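Local structure of phosphoacetylglucosamine mutase (5O9X) at residues K329-N341 with I348-T361. The protein interconverts the 6-phosphate and 1-phosphate of N-acetylglucosamine, and binds glucose 1,6-bisphosphate in this crystal. The protein carries 1 engineered substitution. Sequence-based numbering, arbitrary orientation.
Sequences KLKIGVVQTAYAN and IEKVLKLPSVCTNT. With G16 (1,6-di-O-phosphono-alpha-D-glucopyranose), chain B.
Val334 and Gln336 tie their strand to 356-359 by four backbone bonds: Val334 N to Pro355 O, Val357 N to Val334 O, Gln336 N to Val357 O (2.8 Å, nearly straight at the hydrogen) and Thr359 N to Gln336 O. This alternation identifies a parallel pair, and the short axes diverge by 31°. On the face bearing Val334 and Gln336, Ile348 points at the strand and extends its CD1 (chi2 167°) against it. This CD1 lies 3.6 Å from Val334 CG1, the branch placed anti to the backbone N (chi1 -175°), and 3.5 Å from Gln336 NE2, so one methyl meets both an isopropyl group and an amide. That amide is fixed from outside: OE1 bonds Thr345, NE2 bonds Asp307 and Ser344. At the start of the strand, Leu354 CD1 meets Ile332 CG2 at 3.7 Å.

On the reverse face Val335 CG1 meets Thr359 CG2 at 3.6 Å, the two side chains nearly perpendicular. Toward the ligand, direct bonding gives way to water. One molecule joins Thr337 OG1 and Thr361 OG1, themselves 4.1 Å apart; another accepts from Ala338 N and donates to Thr359 O. Thr361 OG1 also sits in the plane of the Tyr339 ring, at its edge, 3.3 Å from CE2. Thr361 turns its CG2 away from its own backbone N and presents that methyl to G16 O4 at 3.5 Å, lining the sugar pocket.

The pair belongs to a right-handed beta-alpha-beta unit through helix 342-350; strand 356-359 borders the sheet, strand 375-379 flanks 332-337 on its other side, and helices 306-324 and 363-370 pack on opposite faces.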
loop_
_atom_site.group_PDB
_atom_site.type_symbol
_atom_site.label_atom_id
_atom_site.label_comp_id
_atom_site.label_asym_id
_atom_site.label_seq_id
_atom_site.Cartn_x
_atom_site.Cartn_y
_atom_site.Cartn_z
ATOM N N LYS A 329 -6.389 14.855 -24.162
ATOM C CA LYS A 329 -6.345 15.664 -22.905
ATOM C C LYS A 329 -6.076 14.865 -21.614
ATOM O O LYS A 329 -5.844 15.463 -20.576
ATOM C CB LYS A 329 -7.654 16.478 -22.705
ATOM C CG LYS A 329 -8.090 17.309 -23.912
ATOM C CD LYS A 329 -9.232 18.278 -23.615
ATOM C CE LYS A 329 -8.750 19.632 -23.071
ATOM N NZ LYS A 329 -9.840 20.522 -22.550
ATOM N N LEU A 330 -6.152 13.531 -21.677
ATOM C CA LEU A 330 -5.852 12.664 -20.528
ATOM C C LEU A 330 -4.686 11.701 -20.845
ATOM O O LEU A 330 -4.880 10.494 -20.962
ATOM C CB LEU A 330 -7.077 11.879 -20.047
ATOM C CG LEU A 330 -8.317 12.536 -19.431
ATOM C CD1 LEU A 330 -9.346 11.424 -19.217
ATOM C CD2 LEU A 330 -8.013 13.206 -18.101
ATOM N N LYS A 331 -3.489 12.251 -20.936
ATOM C CA LYS A 331 -2.261 11.436 -21.051
ATOM C C LYS A 331 -2.036 10.513 -19.783
ATOM O O LYS A 331 -1.826 10.963 -18.631
ATOM C CB LYS A 331 -1.009 12.309 -21.380
ATOM C CG LYS A 331 -1.040 13.257 -22.620
ATOM C CD LYS A 331 -1.831 12.722 -23.812
ATOM C CE LYS A 331 -0.949 12.146 -24.911
ATOM N NZ LYS A 331 -1.789 11.446 -25.932
ATOM N N ILE A 332 -2.087 9.217 -20.047
ATOM C CA ILE A 332 -1.900 8.231 -18.988
ATOM C C ILE A 332 -0.422 7.816 -18.914
ATOM O O ILE A 332 0.210 7.559 -19.931
ATOM C CB ILE A 332 -2.783 6.973 -19.269
ATOM C CG1 ILE A 332 -4.247 7.376 -19.407
ATOM C CG2 ILE A 332 -2.627 5.895 -18.178
ATOM C CD1 ILE A 332 -5.050 6.278 -20.071
ATOM N N GLY A 333 0.080 7.644 -17.715
ATOM C CA GLY A 333 1.370 7.013 -17.566
ATOM C C GLY A 333 1.238 5.925 -16.489
ATOM O O GLY A 333 0.381 6.019 -15.576
ATOM N N VAL A 334 2.113 4.899 -16.591
ATOM C CA VAL A 334 2.135 3.819 -15.580
ATOM C C VAL A 334 3.456 3.808 -14.777
ATOM O O VAL A 334 4.560 3.689 -15.359
ATOM C CB VAL A 334 1.892 2.455 -16.217
ATOM C CG1 VAL A 334 1.801 1.327 -15.113
ATOM C CG2 VAL A 334 0.621 2.498 -17.144
ATOM N N VAL A 335 3.346 3.870 -13.452
ATOM C CA VAL A 335 4.529 3.827 -12.590
ATOM C C VAL A 335 4.644 2.407 -12.066
ATOM O O VAL A 335 3.634 1.842 -11.617
ATOM C CB VAL A 335 4.363 4.818 -11.431
ATOM C CG1 VAL A 335 5.583 4.792 -10.510
ATOM C CG2 VAL A 335 4.257 6.248 -12.058
ATOM N N GLN A 336 5.870 1.856 -12.137
ATOM C CA GLN A 336 6.157 0.503 -11.715
ATOM C C GLN A 336 7.338 0.529 -10.743
ATOM O O GLN A 336 7.988 1.595 -10.556
ATOM C CB GLN A 336 6.462 -0.429 -12.923
ATOM C CG GLN A 336 5.284 -0.515 -13.964
ATOM C CD GLN A 336 5.577 -1.626 -14.922
ATOM O OE1 GLN A 336 6.548 -1.577 -15.679
ATOM N NE2 GLN A 336 4.782 -2.652 -14.897
ATOM N N THR A 337 7.633 -0.627 -10.145
ATOM C CA THR A 337 8.965 -0.830 -9.539
ATOM C C THR A 337 9.671 -1.990 -10.257
ATOM O O THR A 337 9.087 -2.650 -11.131
ATOM C CB THR A 337 8.925 -1.031 -8.010
ATOM O OG1 THR A 337 8.379 -2.349 -7.672
ATOM C CG2 THR A 337 7.938 0.016 -7.388
ATOM N N ALA A 338 10.883 -2.299 -9.803
ATOM C CA ALA A 338 11.727 -3.311 -10.439
ATOM C C ALA A 338 11.135 -4.712 -10.207
ATOM O O ALA A 338 11.463 -5.610 -10.972
ATOM C CB ALA A 338 13.167 -3.179 -9.889
ATOM N N TYR A 339 10.196 -4.876 -9.251
ATOM C CA TYR A 339 9.581 -6.179 -9.003
ATOM C C TYR A 339 8.532 -6.474 -10.089
ATOM O O TYR A 339 7.997 -7.612 -10.108
ATOM C CB TYR A 339 8.857 -6.168 -7.631
ATOM C CG TYR A 339 9.887 -6.207 -6.504
ATOM C CD1 TYR A 339 10.575 -7.398 -6.241
ATOM C CD2 TYR A 339 10.266 -5.046 -5.849
ATOM C CE1 TYR A 339 11.544 -7.463 -5.269
ATOM C CE2 TYR A 339 11.239 -5.100 -4.839
ATOM C CZ TYR A 339 11.898 -6.312 -4.614
ATOM O OH TYR A 339 12.922 -6.388 -3.684
ATOM N N ALA A 340 8.154 -5.474 -10.918
ATOM C CA ALA A 340 7.183 -5.747 -11.973
ATOM C C ALA A 340 7.708 -6.776 -12.972
ATOM O O ALA A 340 8.886 -6.721 -13.390
ATOM C CB ALA A 340 6.800 -4.473 -12.738
ATOM N N ASN A 341 6.871 -7.712 -13.341
ATOM C CA ASN A 341 7.294 -8.699 -14.347
ATOM C C ASN A 341 7.647 -7.986 -15.670
ATOM O O ASN A 341 6.928 -7.074 -16.115
ATOM C CB ASN A 341 6.134 -9.657 -14.607
ATOM C CG ASN A 341 6.591 -10.887 -15.308
ATOM O OD1 ASN A 341 6.738 -10.876 -16.541
ATOM N ND2 ASN A 341 6.873 -11.929 -14.547
ATOM N N ILE A 348 2.986 -2.627 -21.567
ATOM C CA ILE A 348 2.624 -1.209 -21.380
ATOM C C ILE A 348 3.240 -0.414 -22.548
ATOM O O ILE A 348 2.589 0.495 -23.140
ATOM C CB ILE A 348 3.142 -0.656 -20.028
ATOM C CG1 ILE A 348 2.379 -1.321 -18.803
ATOM C CG2 ILE A 348 3.043 0.866 -19.980
ATOM C CD1 ILE A 348 3.057 -1.044 -17.444
ATOM N N GLU A 349 4.451 -0.812 -22.909
ATOM C CA GLU A 349 5.178 -0.120 -23.964
ATOM C C GLU A 349 4.591 -0.440 -25.364
ATOM O O GLU A 349 4.358 0.455 -26.109
ATOM C CB GLU A 349 6.676 -0.460 -23.916
ATOM C CG GLU A 349 7.522 0.426 -24.864
ATOM C CD GLU A 349 8.787 -0.242 -25.461
ATOM O OE1 GLU A 349 9.169 -1.381 -25.082
ATOM O OE2 GLU A 349 9.423 0.397 -26.338
ATOM N N LYS A 350 4.355 -1.694 -25.697
ATOM C CA LYS A 350 4.114 -2.096 -27.100
ATOM C C LYS A 350 2.655 -2.276 -27.446
ATOM O O LYS A 350 2.278 -2.134 -28.632
ATOM C CB LYS A 350 4.851 -3.384 -27.466
ATOM C CG LYS A 350 6.351 -3.310 -27.292
ATOM C CD LYS A 350 6.895 -4.685 -27.707
ATOM C CE LYS A 350 8.428 -4.704 -27.730
ATOM N NZ LYS A 350 8.889 -6.116 -27.980
ATOM N N VAL A 351 1.827 -2.563 -26.437
ATOM C CA VAL A 351 0.379 -2.740 -26.690
ATOM C C VAL A 351 -0.387 -1.525 -26.214
ATOM O O VAL A 351 -1.156 -0.942 -27.009
ATOM C CB VAL A 351 -0.190 -4.008 -26.052
ATOM C CG1 VAL A 351 -1.689 -4.141 -26.333
ATOM C CG2 VAL A 351 0.625 -5.262 -26.487
ATOM N N LEU A 352 -0.210 -1.066 -24.961
ATOM C CA LEU A 352 -0.922 0.136 -24.572
ATOM C C LEU A 352 -0.305 1.394 -25.126
ATOM O O LEU A 352 -0.994 2.471 -25.196
ATOM C CB LEU A 352 -1.072 0.268 -23.024
ATOM C CG LEU A 352 -1.647 -0.931 -22.259
ATOM C CD1 LEU A 352 -1.669 -0.667 -20.746
ATOM C CD2 LEU A 352 -3.040 -1.220 -22.823
ATOM N N LYS A 353 0.977 1.320 -25.489
ATOM C CA LYS A 353 1.717 2.498 -26.047
ATOM C C LYS A 353 1.689 3.666 -25.078
ATOM O O LYS A 353 1.407 4.799 -25.425
ATOM C CB LYS A 353 1.205 2.847 -27.493
ATOM C CG LYS A 353 1.495 1.704 -28.482
ATOM C CD LYS A 353 0.975 1.978 -29.899
ATOM C CE LYS A 353 0.530 0.680 -30.577
ATOM N NZ LYS A 353 -0.908 0.802 -30.982
ATOM N N LEU A 354 2.013 3.391 -23.811
ATOM C CA LEU A 354 2.028 4.443 -22.767
ATOM C C LEU A 354 3.419 4.540 -22.193
ATOM O O LEU A 354 4.143 3.543 -22.217
ATOM C CB LEU A 354 1.016 4.162 -21.599
ATOM C CG LEU A 354 -0.478 3.931 -21.941
ATOM C CD1 LEU A 354 -1.211 3.507 -20.660
ATOM C CD2 LEU A 354 -1.090 5.252 -22.503
ATOM N N PRO A 355 3.761 5.714 -21.649
ATOM C CA PRO A 355 5.035 5.761 -20.952
ATOM C C PRO A 355 4.923 4.944 -19.635
ATOM O O PRO A 355 3.820 4.855 -19.066
ATOM C CB PRO A 355 5.209 7.256 -20.659
ATOM C CG PRO A 355 3.781 7.810 -20.614
ATOM C CD PRO A 355 3.158 7.067 -21.794
ATOM N N SER A 356 6.033 4.317 -19.226
ATOM C CA SER A 356 6.198 3.796 -17.856
ATOM C C SER A 356 7.443 4.375 -17.172
ATOM O O SER A 356 8.398 4.832 -17.829
ATOM C CB SER A 356 6.232 2.258 -17.856
ATOM O OG SER A 356 7.365 1.803 -18.543
ATOM N N VAL A 357 7.426 4.428 -15.846
ATOM C CA VAL A 357 8.534 4.994 -15.077
ATOM C C VAL A 357 8.778 3.924 -13.994
ATOM O O VAL A 357 7.813 3.354 -13.489
ATOM C CB VAL A 357 8.097 6.326 -14.422
ATOM C CG1 VAL A 357 9.224 6.912 -13.540
ATOM C CG2 VAL A 357 7.735 7.309 -15.545
ATOM N N CYS A 358 10.047 3.644 -13.659
ATOM C CA CYS A 358 10.331 2.683 -12.600
ATOM C C CYS A 358 10.856 3.476 -11.439
ATOM O O CYS A 358 11.751 4.320 -11.609
ATOM C CB CYS A 358 11.390 1.653 -13.134
ATOM S SG CYS A 358 11.694 0.326 -11.937
ATOM N N THR A 359 10.312 3.281 -10.245
ATOM C CA THR A 359 10.748 3.996 -9.052
ATOM C C THR A 359 11.225 3.012 -7.983
ATOM O O THR A 359 11.072 1.785 -8.141
ATOM C CB THR A 359 9.646 4.888 -8.389
ATOM O OG1 THR A 359 8.672 4.049 -7.750
ATOM C CG2 THR A 359 8.920 5.795 -9.432
ATOM N N ASN A 360 11.780 3.547 -6.907
ATOM C CA ASN A 360 12.093 2.711 -5.713
ATOM C C ASN A 360 10.831 2.036 -5.153
ATOM O O ASN A 360 9.724 2.547 -5.342
ATOM C CB ASN A 360 12.677 3.581 -4.565
ATOM C CG ASN A 360 14.103 4.057 -4.840
ATOM O OD1 ASN A 360 14.673 3.830 -5.912
ATOM N ND2 ASN A 360 14.669 4.747 -3.865
ATOM N N THR A 361 11.033 0.934 -4.424
ATOM C CA THR A 361 9.980 0.264 -3.690
ATOM C C THR A 361 9.417 1.182 -2.610
ATOM O O THR A 361 10.178 1.917 -1.922
ATOM C CB THR A 361 10.512 -1.046 -3.105
ATOM O OG1 THR A 361 10.508 -1.989 -4.168
ATOM C CG2 THR A 361 9.640 -1.601 -1.983
HETATM C C1 G16 B . 5.195 -2.052 2.536
HETATM C C2 G16 B . 5.172 -0.845 1.603
HETATM C C3 G16 B . 5.221 -1.318 0.115
HETATM C C4 G16 B . 6.399 -2.218 -0.212
HETATM C C5 G16 B . 6.362 -3.403 0.745
HETATM C C6 G16 B . 7.615 -4.248 0.755
HETATM O O1 G16 B . 4.022 -2.839 2.304
HETATM O O2 G16 B . 4.038 0.050 1.822
HETATM O O3 G16 B . 5.146 -0.191 -0.663
HETATM O O4 G16 B . 6.399 -2.781 -1.596
HETATM O O5 G16 B . 6.351 -2.974 2.127
HETATM O O6 G16 B . 8.745 -3.349 1.154
HETATM P P G16 B . 10.217 -3.999 1.361
HETATM O O1P G16 B . 10.569 -4.833 0.107
HETATM O O2P G16 B . 10.145 -4.951 2.579
HETATM O O3P G16 B . 11.202 -2.860 1.701
HETATM P "P'" G16 B . 2.917 -3.153 3.471
HETATM O O1X G16 B . 2.819 -1.899 4.381
HETATM O O2X G16 B . 3.507 -4.295 4.360
HETATM O O3X G16 B . 1.684 -3.674 2.816
HETATM O O HOH W 1 7.935 -2.675 -5.077
HETATM O O HOH W 2 12.419 -0.565 -7.804
#